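Local coordinates for NegoA.19184.a (Neisseria gonorrhoeae, PDB 5UEB), which is of unknown function but belongs to the DUF4265 family, pairing a five-stranded antiparallel sheet with a ferredoxin-like alpha-beta unit, at residues 53-58 with 73-78; 28-33 with 41-46; 82-87 with 107-112; 77-82 with 140-145. All blocks are in the same frame, centred on the assembly; numbering follows the deposited sequence.

Contact 1: residues 53-58 with 73-78; sequences LNDIVA and KASGNT
Lys73 forms an antiparallel hydrogen-bonded pair with Ile56: Ile56 N gives a nearly straight bond to Lys73 O (3.0 Å), and Lys73 N returns one to Ile56 O. Their side chains share one sheet face. A water donating to Asn54 O and Lys73 O fills the next step. Beyond Ala74, whose CA lies 3.5 Å from Asp55 OD1, Ser75 N bonds to that oxygen (2.8 Å, 178°), meeting it on the anti side and 29° out of the carboxylate plane. Ser75 OG, set between its own N and carbonyl carbon (chi1 61°), lies 3.0 Å from both Leu53 O and Asp55 OD1, two acceptors for one proton. The same OG accepts from Asn77 N, an ST turn that wraps the chain around Gly76; a further water joins Gly76 N and Asn77 O, more distantly, to Asp55 OD1. Asn77 ND2 then donates to Leu53 O (2.9 Å) from above the carbonyl plane, while a third water joins it to Asn54 ND2. Strand 39-41 flanks residues 53-58 through the backbone bonds of Ile41 with Asn54 and Asp55, and Asn114 of strand 110-115 touches Leu53 and Asn77, where the chain passes from one sheet to the other.

Contact 2: residues 28-33 with 41-46; sequences ILSGNI and IQEIPL
The end of an antiparallel hairpin is held here, where Gly31 of strand 24-33 pairs with Ile41 and the chain then leaves strand 39-41 for a loop. The two form a non-hydrogen-bonded pair, CA to CA 4.6 Å, and the next bond runs from Gln42 N to Ser30 O (2.9 Å). Beyond it the backbones part and a side chain takes over: Glu43, with CG beside its backbone N (chi1 -65°) and the chain extended, reaches back so that OE2 accepts from Ser30 N at 2.7 Å, on the anti side of the carboxylate. A water 2.6 Å from Glu43 OE2 also approaches Ile28 O. Toward the turn, Gln42 runs alongside Gly31 and brings OE1 to 3.3 Å from Gly31 C, and the amide planes of Gln42 and Asn32 stand almost perpendicular (83°). Lys10 NZ bonds to both Gln42 OE1 and Asn32 OD1, so one ammonium ties the two amides together. On the buried side, Leu29 CD1 rests 4.1 Å from Ile41 CG2, and Leu29 CD2 reaches Pro45 CA at 3.9 Å. A glutamate carboxylate thus stands in for a main-chain acceptor where strand pairing runs out, at the close of a hairpin in an up-and-down antiparallel meander.

Contact 3: residues 82-87 with 107-112; sequences IVVLDH and GENYLS
Tyr110 turns its ring opposite its own backbone N (chi1 -173°), which carries CD2 to 4.1 Å from Val83 CB and sets Ile82 O over one ring face. A chi1 of 64° in Val83 puts CG2 opposite the backbone N, and CG2 comes to 3.4 Å from Asn109 O. Asn109 CB packs 3.5 Å from Val84 O while the amide ND2 passes on to Asp86 CA at a similar distance.

The backbones carry these groups in antiparallel register, strands 82-84 and 110-112 running 165° apart. Ile82 and Leu111 form a hydrogen-bonded pair: Ile82 N to Leu111 O is 2.8 Å, and Leu111 N to Ile82 O 2.9 Å. Val83 and Tyr110 form the non-hydrogen-bonded pair that follows, their side chains on the other face. Val84 N closes the ladder on Asn109 O at 3.0 Å. CA-H...O contacts fill the gaps, from Tyr110 CA to Ile82 O and from Val83 CA to Asn109 O.

Phe88 lies against both Ile82 and Leu111, which share one face. On the other, the Tyr110 ring meets Phe47 and its OH bonds to Leu46 O of the loop after strand 39-41. Strand 137-143 pairs along the far edge of strand 78-84 through Val83 and Ser138, and strand 102-105 flanks strand 110-115, with Ser112 bonded to Arg104.

Contact 4: residues 77-82 with 140-145; sequences NTTINI and REACLG
The Asn81 amide has Ala142 CB off its plane to one side, 3.5 Å from OD1, and the aliphatic part of Arg140 beside the oxygen on that same side. The Arg140 chain crosses the amide at a slant, its guanidinium plane turned 35° from it.

The backbone bonds of the strands set this out. Asn81 and Arg140 form a hydrogen-bonded pair, Asn81 N to Arg140 O and Arg140 N to Asn81 O both 2.9 Å. Further along, Thr79 N donates to Cys143 O (2.8 Å) and Cys143 N to Thr79 O. Ala142 and Cys143 both face Thr79, a classic beta bulge, with Glu141 centring an inverse gamma turn just before it. Ile80 CD1 packs on Glu141 CG at 3.9 Å, the two chains lying side by side. Lys125 and Tyr120 both bind Glu141 OE1, which would probably keep that carboxylate ionised at the edge of the sheet. Past the bulge a hydroxyl replaces a carbonyl: Thr78 OG1, beside its own backbone N (chi1 -70°), accepts from Gly145 N at 2.8 Å, while Gly145 CA closes to 3.3 Å from Asn77 O.

The two threonine hydroxyls play different parts, Thr78 OG1 accepting within the contact and Thr79 OG1 bonding to Leu51 O. Main-chain bonds thus hold the strands together up to the bulge, and a side-chain oxygen continues the pairing beyond it.

From the N terminus, contact 2 comes first and closes the short turn joining strands 24-33 and 39-41. Contact 1 follows in series, closing the hairpin of strands 56-62 and 65-73; it adjoins contact 2 through Asn54 and Ile41, within the same five-stranded sheet. Residues 77-78 then serve contacts 1 and 4 alike, where the chain passes into the second sheet. Contact 4 closes a long loop of 57 residues containing both helices, and contact 3 is nested inside it, the two sharing Ile82 on the inner strand 78-84. Residues 44-46, in the loop after strand 39-41, reach the second sheet at strand 110-115 and so join the halves.

Contact 1: residues 53-58 with 73-78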
loop_
_atom_site.group_PDB
_atom_site.type_symbol
_atom_site.label_atom_id
_atom_site.label_comp_id
_atom_site.label_asym_id
_atom_site.label_seq_id
_atom_site.Cartn_x
_atom_site.Cartn_y
_atom_site.Cartn_z
ATOM N N LEU B 53 4.167 13.162 -7.457
ATOM C CA LEU B 53 4.051 14.599 -7.228
ATOM C C LEU B 53 2.598 14.978 -6.966
ATOM O O LEU B 53 1.684 14.537 -7.675
ATOM C CB LEU B 53 4.540 15.317 -8.493
ATOM C CG LEU B 53 4.449 16.846 -8.535
ATOM C CD1 LEU B 53 5.428 17.450 -7.525
ATOM C CD2 LEU B 53 4.728 17.365 -9.944
ATOM N N ASN B 54 2.393 15.796 -5.932
ATOM C CA ASN B 54 1.099 16.346 -5.548
ATOM C C ASN B 54 0.147 15.323 -4.939
ATOM O O ASN B 54 -1.008 15.657 -4.670
ATOM C CB ASN B 54 0.460 17.210 -6.644
ATOM C CG ASN B 54 1.257 18.477 -6.898
ATOM O OD1 ASN B 54 1.825 19.050 -5.964
ATOM N ND2 ASN B 54 1.309 18.919 -8.144
ATOM N N ASP B 55 0.619 14.107 -4.646
ATOM C CA ASP B 55 -0.135 13.218 -3.769
ATOM C C ASP B 55 -0.241 13.840 -2.376
ATOM O O ASP B 55 0.655 14.566 -1.926
ATOM C CB ASP B 55 0.591 11.873 -3.625
ATOM C CG ASP B 55 0.399 10.945 -4.828
ATOM O OD1 ASP B 55 -0.333 11.284 -5.791
ATOM O OD2 ASP B 55 0.997 9.848 -4.797
ATOM N N ILE B 56 -1.343 13.546 -1.684
ATOM C CA ILE B 56 -1.541 13.955 -0.296
ATOM C C ILE B 56 -1.435 12.710 0.573
ATOM O O ILE B 56 -2.102 11.704 0.307
ATOM C CB ILE B 56 -2.896 14.659 -0.094
ATOM C CG1 ILE B 56 -2.960 15.948 -0.912
ATOM C CG2 ILE B 56 -3.121 14.985 1.385
ATOM C CD1 ILE B 56 -4.359 16.570 -0.973
ATOM N N VAL B 57 -0.589 12.769 1.595
ATOM C CA VAL B 57 -0.286 11.602 2.411
ATOM C C VAL B 57 -0.438 11.949 3.883
ATOM O O VAL B 57 -0.296 13.108 4.293
ATOM C CB VAL B 57 1.123 11.027 2.131
ATOM C CG1 VAL B 57 1.268 10.622 0.658
ATOM C CG2 VAL B 57 2.201 12.033 2.541
ATOM N N ALA B 58 -0.752 10.933 4.674
ATOM C CA ALA B 58 -0.769 11.026 6.125
ATOM C C ALA B 58 0.616 10.720 6.671
ATOM O O ALA B 58 1.382 9.949 6.085
ATOM C CB ALA B 58 -1.774 10.040 6.713
ATOM N N LYS B 73 -4.860 10.905 -0.648
ATOM C CA LYS B 73 -5.509 11.181 -1.929
ATOM C C LYS B 73 -4.449 11.186 -3.021
ATOM O O LYS B 73 -3.544 12.025 -3.013
ATOM C CB LYS B 73 -6.248 12.523 -1.886
ATOM C CG LYS B 73 -6.963 12.876 -3.188
ATOM C CD LYS B 73 -7.699 14.211 -3.067
ATOM C CE LYS B 73 -8.485 14.524 -4.330
ATOM N NZ LYS B 73 -9.094 15.882 -4.275
ATOM N N ALA B 74 -4.558 10.252 -3.960
ATOM C CA ALA B 74 -3.656 10.265 -5.101
ATOM C C ALA B 74 -3.965 11.454 -6.002
ATOM O O ALA B 74 -5.128 11.822 -6.208
ATOM C CB ALA B 74 -3.800 8.963 -5.895
ATOM N N SER B 75 -2.906 12.063 -6.540
ATOM C CA SER B 75 -3.081 13.151 -7.495
ATOM C C SER B 75 -3.590 12.667 -8.844
ATOM O O SER B 75 -4.195 13.454 -9.579
ATOM C CB SER B 75 -1.748 13.863 -7.721
ATOM O OG SER B 75 -0.795 12.954 -8.264
ATOM N N GLY B 76 -3.364 11.400 -9.183
ATOM C CA GLY B 76 -3.588 10.929 -10.529
ATOM C C GLY B 76 -2.379 11.022 -11.432
ATOM O O GLY B 76 -2.431 10.518 -12.567
ATOM N N ASN B 77 -1.301 11.653 -10.972
ATOM C CA ASN B 77 -0.061 11.691 -11.727
ATOM C C ASN B 77 0.591 10.312 -11.726
ATOM O O ASN B 77 0.361 9.490 -10.836
ATOM C CB ASN B 77 0.915 12.684 -11.104
ATOM C CG ASN B 77 0.515 14.130 -11.341
ATOM O OD1 ASN B 77 -0.014 14.473 -12.397
ATOM N ND2 ASN B 77 0.790 14.988 -10.376
ATOM N N THR B 78 1.414 10.070 -12.747
ATOM C CA THR B 78 2.195 8.847 -12.898
ATOM C C THR B 78 3.670 9.176 -12.699
ATOM O O THR B 78 4.133 10.234 -13.131
ATOM C CB THR B 78 1.981 8.314 -14.324
ATOM O OG1 THR B 78 0.642 7.821 -14.452
ATOM C CG2 THR B 78 2.960 7.203 -14.677
HETATM O O HOH W 1 -3.662 14.589 -4.396
HETATM O O HOH W 2 0.011 17.782 -10.497
HETATM O O HOH W 3 -1.149 9.538 -8.421
#

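Contact 2: residues 28-33 with 41-46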
loop_
_atom_site.group_PDB
_atom_site.type_symbol
_atom_site.label_atom_id
_atom_site.label_comp_id
_atom_site.label_asym_id
_atom_site.label_seq_id
_atom_site.Cartn_x
_atom_site.Cartn_y
_atom_site.Cartn_z
ATOM N N ILE B 28 13.784 11.219 1.344
ATOM C CA ILE B 28 13.173 12.421 1.913
ATOM C C ILE B 28 12.531 13.225 0.794
ATOM O O ILE B 28 13.160 13.467 -0.244
ATOM C CB ILE B 28 14.203 13.275 2.668
ATOM C CG1 ILE B 28 14.793 12.464 3.816
ATOM C CG2 ILE B 28 13.538 14.560 3.203
ATOM C CD1 ILE B 28 15.910 13.184 4.568
ATOM N N LEU B 29 11.275 13.634 0.995
ATOM C CA LEU B 29 10.531 14.426 0.021
ATOM C C LEU B 29 10.113 15.761 0.629
ATOM O O LEU B 29 9.610 15.815 1.756
ATOM C CB LEU B 29 9.271 13.687 -0.440
ATOM C CG LEU B 29 9.507 12.390 -1.215
ATOM C CD1 LEU B 29 8.188 11.654 -1.384
ATOM C CD2 LEU B 29 10.133 12.671 -2.564
ATOM N N SER B 30 10.307 16.830 -0.128
ATOM C CA SER B 30 9.862 18.149 0.290
ATOM C C SER B 30 8.389 18.339 -0.046
ATOM O O SER B 30 7.875 17.794 -1.027
ATOM C CB SER B 30 10.678 19.231 -0.418
ATOM O OG SER B 30 12.051 19.141 -0.076
ATOM N N GLY B 31 7.709 19.126 0.776
ATOM C CA GLY B 31 6.312 19.417 0.526
ATOM C C GLY B 31 5.755 20.486 1.442
ATOM O O GLY B 31 6.494 21.339 1.949
ATOM N N ASN B 32 4.446 20.447 1.661
ATOM C CA ASN B 32 3.756 21.481 2.431
ATOM C C ASN B 32 2.764 20.803 3.362
ATOM O O ASN B 32 2.001 19.934 2.929
ATOM C CB ASN B 32 3.005 22.432 1.473
ATOM C CG ASN B 32 2.928 23.871 1.991
ATOM O OD1 ASN B 32 3.610 24.750 1.471
ATOM N ND2 ASN B 32 2.072 24.115 2.981
ATOM N N ILE B 33 2.771 21.190 4.641
ATOM C CA ILE B 33 1.730 20.735 5.549
ATOM C C ILE B 33 0.411 21.364 5.126
ATOM O O ILE B 33 0.355 22.544 4.742
ATOM C CB ILE B 33 2.075 21.124 6.998
ATOM C CG1 ILE B 33 3.435 20.573 7.416
ATOM C CG2 ILE B 33 0.979 20.654 7.959
ATOM C CD1 ILE B 33 3.519 19.079 7.371
ATOM N N ILE B 41 2.907 16.328 -1.180
ATOM C CA ILE B 41 4.225 16.048 -1.744
ATOM C C ILE B 41 4.475 16.989 -2.913
ATOM O O ILE B 41 3.648 17.085 -3.828
ATOM C CB ILE B 41 4.305 14.575 -2.186
ATOM C CG1 ILE B 41 4.245 13.662 -0.955
ATOM C CG2 ILE B 41 5.582 14.322 -2.992
ATOM C CD1 ILE B 41 4.105 12.165 -1.315
ATOM N N GLN B 42 5.612 17.701 -2.886
ATOM C CA GLN B 42 5.908 18.709 -3.900
ATOM C C GLN B 42 7.193 18.425 -4.675
ATOM O O GLN B 42 7.754 19.330 -5.304
ATOM C CB GLN B 42 5.920 20.098 -3.260
ATOM C CG GLN B 42 4.557 20.458 -2.677
ATOM C CD GLN B 42 4.524 21.859 -2.145
ATOM O OE1 GLN B 42 5.366 22.242 -1.332
ATOM N NE2 GLN B 42 3.554 22.650 -2.602
ATOM N N GLU B 43 7.671 17.186 -4.648
ATOM C CA GLU B 43 8.789 16.758 -5.468
ATOM C C GLU B 43 8.408 15.444 -6.122
ATOM O O GLU B 43 7.571 14.701 -5.602
ATOM C CB GLU B 43 10.047 16.491 -4.620
ATOM C CG GLU B 43 10.624 17.706 -3.934
ATOM C CD GLU B 43 11.983 17.408 -3.342
ATOM O OE1 GLU B 43 13.000 17.755 -3.975
ATOM O OE2 GLU B 43 12.038 16.803 -2.245
ATOM N N ILE B 44 9.022 15.165 -7.269
ATOM C CA ILE B 44 8.846 13.870 -7.934
ATOM C C ILE B 44 9.667 12.832 -7.176
ATOM O O ILE B 44 10.890 12.991 -7.065
ATOM C CB ILE B 44 9.309 13.950 -9.390
ATOM C CG1 ILE B 44 8.505 15.008 -10.140
ATOM C CG2 ILE B 44 9.143 12.579 -10.069
ATOM C CD1 ILE B 44 9.082 15.336 -11.498
ATOM N N PRO B 45 9.065 11.763 -6.650
ATOM C CA PRO B 45 9.859 10.758 -5.927
ATOM C C PRO B 45 10.849 10.076 -6.864
ATOM O O PRO B 45 10.492 9.652 -7.964
ATOM C CB PRO B 45 8.800 9.772 -5.414
ATOM C CG PRO B 45 7.508 10.586 -5.379
ATOM C CD PRO B 45 7.619 11.471 -6.599
ATOM N N LEU B 46 12.108 9.987 -6.423
ATOM C CA LEU B 46 13.150 9.383 -7.246
ATOM C C LEU B 46 13.103 7.864 -7.197
ATOM O O LEU B 46 13.311 7.205 -8.222
ATOM C CB LEU B 46 14.534 9.869 -6.800
ATOM C CG LEU B 46 14.881 11.317 -7.154
ATOM C CD1 LEU B 46 16.201 11.703 -6.478
ATOM C CD2 LEU B 46 14.980 11.470 -8.668
HETATM O O HOH W 4 14.252 15.767 -1.431
HETATM O O HOH W 5 3.325 25.537 -1.908
#

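Contact 3: residues 82-87 with 107-112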
loop_
_atom_site.group_PDB
_atom_site.type_symbol
_atom_site.label_atom_id
_atom_site.label_comp_id
_atom_site.label_asym_id
_atom_site.label_seq_id
_atom_site.Cartn_x
_atom_site.Cartn_y
_atom_site.Cartn_z
ATOM N N ILE B 82 13.603 6.124 -15.012
ATOM C CA ILE B 82 14.317 5.800 -16.249
ATOM C C ILE B 82 15.808 5.868 -15.967
ATOM O O ILE B 82 16.297 6.873 -15.443
ATOM C CB ILE B 82 13.985 6.773 -17.399
ATOM C CG1 ILE B 82 12.472 6.913 -17.593
ATOM C CG2 ILE B 82 14.700 6.323 -18.692
ATOM C CD1 ILE B 82 12.079 7.948 -18.648
ATOM N N VAL B 83 16.537 4.825 -16.351
ATOM C CA VAL B 83 17.990 4.824 -16.229
ATOM C C VAL B 83 18.584 4.520 -17.597
ATOM O O VAL B 83 18.039 3.703 -18.349
ATOM C CB VAL B 83 18.471 3.836 -15.148
ATOM C CG1 VAL B 83 18.120 2.435 -15.513
ATOM C CG2 VAL B 83 19.973 3.963 -14.940
ATOM N N VAL B 84 19.682 5.200 -17.938
ATOM C CA VAL B 84 20.308 5.050 -19.246
ATOM C C VAL B 84 21.775 4.668 -19.091
ATOM O O VAL B 84 22.401 4.859 -18.043
ATOM C CB VAL B 84 20.155 6.289 -20.163
ATOM C CG1 VAL B 84 18.703 6.511 -20.510
ATOM C CG2 VAL B 84 20.743 7.526 -19.495
ATOM N N LEU B 85 22.318 4.121 -20.178
ATOM C CA LEU B 85 23.719 3.724 -20.196
ATOM C C LEU B 85 24.638 4.939 -20.189
ATOM O O LEU B 85 25.644 4.961 -19.468
ATOM C CB LEU B 85 23.977 2.864 -21.434
ATOM C CG LEU B 85 24.787 1.583 -21.270
ATOM C CD1 LEU B 85 24.193 0.717 -20.177
ATOM C CD2 LEU B 85 24.822 0.832 -22.591
ATOM N N ASP B 86 24.316 5.964 -20.982
ATOM C CA ASP B 86 25.238 7.089 -21.107
ATOM C C ASP B 86 24.555 8.397 -21.492
ATOM O O ASP B 86 25.078 9.476 -21.201
ATOM C CB ASP B 86 26.366 6.756 -22.088
ATOM C CG ASP B 86 25.853 6.383 -23.469
ATOM O OD1 ASP B 86 25.352 7.279 -24.179
ATOM O OD2 ASP B 86 25.956 5.193 -23.847
ATOM N N HIS B 87 23.399 8.324 -22.147
ATOM C CA HIS B 87 22.702 9.547 -22.521
ATOM C C HIS B 87 21.224 9.242 -22.699
ATOM O O HIS B 87 20.848 8.121 -23.058
ATOM C CB HIS B 87 23.263 10.131 -23.822
ATOM C CG HIS B 87 22.810 9.404 -25.051
ATOM N ND1 HIS B 87 23.418 8.252 -25.502
ATOM C CD2 HIS B 87 21.802 9.661 -25.917
ATOM C CE1 HIS B 87 22.806 7.833 -26.596
ATOM N NE2 HIS B 87 21.822 8.671 -26.869
ATOM N N GLY B 107 21.803 12.654 -10.709
ATOM C CA GLY B 107 22.999 12.447 -11.494
ATOM C C GLY B 107 22.674 12.513 -12.981
ATOM O O GLY B 107 21.596 12.948 -13.400
ATOM N N GLU B 108 23.620 12.033 -13.785
ATOM C CA GLU B 108 23.546 12.197 -15.230
ATOM C C GLU B 108 22.813 11.071 -15.948
ATOM O O GLU B 108 22.437 11.249 -17.110
ATOM C CB GLU B 108 24.951 12.341 -15.816
ATOM C CG GLU B 108 25.655 13.593 -15.334
ATOM C CD GLU B 108 24.857 14.848 -15.639
ATOM O OE1 GLU B 108 24.737 15.201 -16.831
ATOM O OE2 GLU B 108 24.338 15.473 -14.690
ATOM N N ASN B 109 22.593 9.928 -15.298
ATOM C CA ASN B 109 22.056 8.761 -15.991
ATOM C C ASN B 109 20.711 8.289 -15.454
ATOM O O ASN B 109 20.257 7.201 -15.832
ATOM C CB ASN B 109 23.063 7.608 -15.961
ATOM C CG ASN B 109 24.412 8.002 -16.517
ATOM O OD1 ASN B 109 25.375 8.159 -15.772
ATOM N ND2 ASN B 109 24.486 8.172 -17.831
ATOM N N TYR B 110 20.053 9.064 -14.599
ATOM C CA TYR B 110 18.814 8.629 -13.971
ATOM C C TYR B 110 17.840 9.790 -13.916
ATOM O O TYR B 110 18.213 10.909 -13.537
ATOM C CB TYR B 110 19.066 8.134 -12.540
ATOM C CG TYR B 110 17.864 7.499 -11.864
ATOM C CD1 TYR B 110 16.912 8.269 -11.192
ATOM C CD2 TYR B 110 17.691 6.123 -11.881
ATOM C CE1 TYR B 110 15.827 7.683 -10.569
ATOM C CE2 TYR B 110 16.606 5.526 -11.263
ATOM C CZ TYR B 110 15.681 6.308 -10.602
ATOM O OH TYR B 110 14.609 5.701 -9.991
ATOM N N LEU B 111 16.594 9.515 -14.280
ATOM C CA LEU B 111 15.517 10.483 -14.199
ATOM C C LEU B 111 14.304 9.817 -13.584
ATOM O O LEU B 111 14.036 8.639 -13.832
ATOM C CB LEU B 111 15.067 10.941 -15.609
ATOM C CG LEU B 111 15.923 11.915 -16.407
ATOM C CD1 LEU B 111 15.313 12.130 -17.784
ATOM C CD2 LEU B 111 16.040 13.232 -15.650
ATOM N N SER B 112 13.562 10.575 -12.792
ATOM C CA SER B 112 12.193 10.217 -12.469
ATOM C C SER B 112 11.290 11.259 -13.112
ATOM O O SER B 112 11.547 12.463 -12.994
ATOM C CB SER B 112 12.001 10.139 -10.957
ATOM O OG SER B 112 10.885 9.353 -10.620
#

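Contact 4: residues 77-82 with 140-145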
loop_
_atom_site.group_PDB
_atom_site.type_symbol
_atom_site.label_atom_id
_atom_site.label_comp_id
_atom_site.label_asym_id
_atom_site.label_seq_id
_atom_site.Cartn_x
_atom_site.Cartn_y
_atom_site.Cartn_z
ATOM N N ASN B 77 -1.301 11.653 -10.972
ATOM C CA ASN B 77 -0.061 11.691 -11.727
ATOM C C ASN B 77 0.591 10.312 -11.726
ATOM O O ASN B 77 0.361 9.490 -10.836
ATOM C CB ASN B 77 0.915 12.684 -11.104
ATOM C CG ASN B 77 0.515 14.130 -11.341
ATOM O OD1 ASN B 77 -0.014 14.473 -12.397
ATOM N ND2 ASN B 77 0.790 14.988 -10.376
ATOM N N THR B 78 1.414 10.070 -12.747
ATOM C CA THR B 78 2.195 8.847 -12.898
ATOM C C THR B 78 3.670 9.176 -12.699
ATOM O O THR B 78 4.133 10.234 -13.131
ATOM C CB THR B 78 1.981 8.314 -14.324
ATOM O OG1 THR B 78 0.642 7.821 -14.452
ATOM C CG2 THR B 78 2.960 7.203 -14.677
ATOM N N THR B 79 4.405 8.285 -12.024
ATOM C CA THR B 79 5.849 8.416 -11.825
ATOM C C THR B 79 6.557 7.273 -12.543
ATOM O O THR B 79 6.271 6.105 -12.271
ATOM C CB THR B 79 6.196 8.357 -10.335
ATOM O OG1 THR B 79 5.402 9.300 -9.609
ATOM C CG2 THR B 79 7.695 8.662 -10.104
ATOM N N ILE B 80 7.481 7.613 -13.446
ATOM C CA ILE B 80 8.252 6.646 -14.228
ATOM C C ILE B 80 9.723 6.876 -13.912
ATOM O O ILE B 80 10.205 8.009 -14.007
ATOM C CB ILE B 80 8.003 6.824 -15.741
ATOM C CG1 ILE B 80 6.506 6.730 -16.080
ATOM C CG2 ILE B 80 8.832 5.806 -16.534
ATOM C CD1 ILE B 80 5.864 5.398 -15.744
ATOM N N ASN B 81 10.433 5.808 -13.533
ATOM C CA ASN B 81 11.878 5.858 -13.308
ATOM C C ASN B 81 12.566 5.402 -14.588
ATOM O O ASN B 81 12.163 4.397 -15.181
ATOM C CB ASN B 81 12.324 4.906 -12.198
ATOM C CG ASN B 81 11.564 5.070 -10.881
ATOM O OD1 ASN B 81 11.334 4.086 -10.183
ATOM N ND2 ASN B 81 11.219 6.308 -10.510
ATOM N N ILE B 82 13.603 6.124 -15.012
ATOM C CA ILE B 82 14.317 5.800 -16.249
ATOM C C ILE B 82 15.808 5.868 -15.967
ATOM O O ILE B 82 16.297 6.873 -15.443
ATOM C CB ILE B 82 13.985 6.773 -17.399
ATOM C CG1 ILE B 82 12.472 6.913 -17.593
ATOM C CG2 ILE B 82 14.700 6.323 -18.692
ATOM C CD1 ILE B 82 12.079 7.948 -18.648
ATOM N N ARG B 140 10.900 1.808 -15.122
ATOM C CA ARG B 140 10.011 1.210 -14.146
ATOM C C ARG B 140 8.794 2.107 -13.959
ATOM O O ARG B 140 8.919 3.336 -13.874
ATOM C CB ARG B 140 10.753 1.053 -12.810
ATOM C CG ARG B 140 9.906 0.572 -11.669
ATOM C CD ARG B 140 10.799 0.055 -10.553
ATOM N NE ARG B 140 11.558 -1.117 -10.973
ATOM C CZ ARG B 140 11.147 -2.370 -10.805
ATOM N NH1 ARG B 140 9.979 -2.616 -10.222
ATOM N NH2 ARG B 140 11.903 -3.375 -11.220
ATOM N N GLU B 141 7.621 1.482 -13.892
ATOM C CA GLU B 141 6.380 2.174 -13.544
ATOM C C GLU B 141 6.289 2.252 -12.027
ATOM O O GLU B 141 5.705 1.390 -11.368
ATOM C CB GLU B 141 5.185 1.463 -14.169
ATOM C CG GLU B 141 5.264 1.527 -15.681
ATOM C CD GLU B 141 4.211 0.705 -16.400
ATOM O OE1 GLU B 141 4.016 0.967 -17.604
ATOM O OE2 GLU B 141 3.587 -0.196 -15.789
ATOM N N ALA B 142 6.900 3.303 -11.466
ATOM C CA ALA B 142 6.961 3.431 -10.015
ATOM C C ALA B 142 5.582 3.682 -9.428
ATOM O O ALA B 142 5.246 3.145 -8.364
ATOM C CB ALA B 142 7.924 4.556 -9.640
ATOM N N CYS B 143 4.766 4.491 -10.108
ATOM C CA CYS B 143 3.424 4.804 -9.627
ATOM C C CYS B 143 2.563 5.048 -10.857
ATOM O O CYS B 143 2.813 6.008 -11.588
ATOM C CB CYS B 143 3.468 6.055 -8.747
ATOM S SG CYS B 143 1.885 6.553 -8.047
ATOM N N LEU B 144 1.566 4.192 -11.090
ATOM C CA LEU B 144 0.649 4.363 -12.214
ATOM C C LEU B 144 -0.521 5.227 -11.772
ATOM O O LEU B 144 -1.265 4.854 -10.855
ATOM C CB LEU B 144 0.139 3.014 -12.717
ATOM C CG LEU B 144 1.163 2.191 -13.492
ATOM C CD1 LEU B 144 0.544 0.886 -13.948
ATOM C CD2 LEU B 144 1.691 2.979 -14.689
ATOM N N GLY B 145 -0.692 6.367 -12.430
ATOM C CA GLY B 145 -1.782 7.259 -12.097
ATOM C C GLY B 145 -3.070 6.896 -12.801
ATOM O O GLY B 145 -3.355 5.714 -13.026
#